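Local atomic coordinates of nitric oxide dioxygenase (Rhodothermus marinus DSM 4252, PDB entry 6WK3), a protein that binds heme as a globin, probably acts as a nitric oxide dioxygenase and, in this engineered form, as a carbene transferase. Residues Ala65-Ile68 with Ala73-Ala76. The protein carries 1 engineered substitution. Residues are numbered along the deposited sequence; the frame is centred on the assembly and turned at random.
Sequences ARSI and ALQA
No flat group lies between Ser67 and its two partners, Ala73 and Leu74, so there is neither a ring face nor an edge to fill; the guanidinium of Arg66 leads away from the other segment and hydrogen-bonds through NH2 to Gln22 OE1. What remains is a small contact of a hydroxyl with aliphatic carbons across a short interhelical turn. The hydroxyl of Ser67 reaches toward the start of the next helix because chi1 is extended (167°). There OG rests against the branch point of Leu74, 3.8 Å from CG, with Leu74 CD1 alongside. Ser67 CB adds a looser touch, 4.1 Å from Leu74 CD1. The methyl of Ala73 approaches the same oxygen separately, its CB being 4.0 Å from Ser67 OG. Leu74, at the N-cap position of helix 75-88, carries its CG anti to the carbonyl carbon (chi1 -57°), which brings the isobutyl group back over helix 50-66, where it also packs on Ala63 and Tyr64. The turn corresponds to the EF corner of the globin fold, joining helix 50-66 to the helix that bears His85, the axial ligand of the heme iron. Since the serine oxygen meets only carbon atoms of 73-76, the chemistry implies van der Waals packing at the protein surface, without a directional bond fixing the hydroxyl to that segment.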
loop_
_atom_site.group_PDB
_atom_site.type_symbol
_atom_site.label_atom_id
_atom_site.label_comp_id
_atom_site.label_asym_id
_atom_site.label_seq_id
_atom_site.Cartn_x
_atom_site.Cartn_y
_atom_site.Cartn_z
ATOM N N ALA A 65 -13.162 -17.364 -1.924
ATOM C CA ALA A 65 -14.142 -18.423 -2.116
ATOM C C ALA A 65 -13.506 -19.798 -1.941
ATOM O O ALA A 65 -14.141 -20.719 -1.420
ATOM C CB ALA A 65 -14.794 -18.285 -3.492
ATOM N N ARG A 66 -12.245 -19.950 -2.356
ATOM C CA ARG A 66 -11.533 -21.211 -2.176
ATOM C C ARG A 66 -11.191 -21.483 -0.716
ATOM O O ARG A 66 -10.822 -22.611 -0.375
ATOM C CB ARG A 66 -10.237 -21.209 -2.988
ATOM C CG ARG A 66 -10.394 -21.269 -4.497
ATOM C CD ARG A 66 -9.146 -21.884 -5.103
ATOM N NE ARG A 66 -8.893 -21.457 -6.473
ATOM C CZ ARG A 66 -9.187 -22.184 -7.545
ATOM N NH1 ARG A 66 -9.756 -23.377 -7.408
ATOM N NH2 ARG A 66 -8.913 -21.719 -8.757
ATOM N N SER A 67 -11.276 -20.475 0.146
ATOM C CA SER A 67 -10.850 -20.601 1.531
ATOM C C SER A 67 -11.936 -20.105 2.473
ATOM O O SER A 67 -11.644 -19.620 3.566
ATOM C CB SER A 67 -9.542 -19.844 1.759
ATOM O OG SER A 67 -9.265 -19.694 3.141
ATOM N N ILE A 68 -13.198 -20.214 2.052
ATOM C CA ILE A 68 -14.300 -19.720 2.863
ATOM C C ILE A 68 -14.483 -20.548 4.134
ATOM O O ILE A 68 -15.055 -20.051 5.109
ATOM C CB ILE A 68 -15.588 -19.671 2.015
ATOM C CG1 ILE A 68 -16.669 -18.831 2.700
ATOM C CG2 ILE A 68 -16.100 -21.069 1.724
ATOM C CD1 ILE A 68 -16.260 -17.405 2.967
ATOM N N ALA A 73 -6.546 -18.528 6.833
ATOM C CA ALA A 73 -5.477 -18.851 5.899
ATOM C C ALA A 73 -5.208 -17.736 4.899
ATOM O O ALA A 73 -4.267 -17.850 4.107
ATOM C CB ALA A 73 -5.802 -20.144 5.146
ATOM N N LEU A 74 -6.017 -16.677 4.904
ATOM C CA LEU A 74 -5.812 -15.511 4.058
ATOM C C LEU A 74 -5.236 -14.328 4.831
ATOM O O LEU A 74 -5.391 -13.182 4.400
ATOM C CB LEU A 74 -7.129 -15.113 3.392
ATOM C CG LEU A 74 -7.826 -16.178 2.543
ATOM C CD1 LEU A 74 -9.275 -15.802 2.314
ATOM C CD2 LEU A 74 -7.116 -16.373 1.214
ATOM N N GLN A 75 -4.567 -14.590 5.961
ATOM C CA GLN A 75 -4.114 -13.513 6.840
ATOM C C GLN A 75 -3.191 -12.539 6.116
ATOM O O GLN A 75 -3.330 -11.319 6.261
ATOM C CB GLN A 75 -3.412 -14.100 8.065
ATOM N N ALA A 76 -2.240 -13.054 5.335
ATOM C CA ALA A 76 -1.299 -12.173 4.651
ATOM C C ALA A 76 -2.009 -11.293 3.633
ATOM O O ALA A 76 -1.701 -10.102 3.509
ATOM C CB ALA A 76 -0.204 -12.992 3.971
#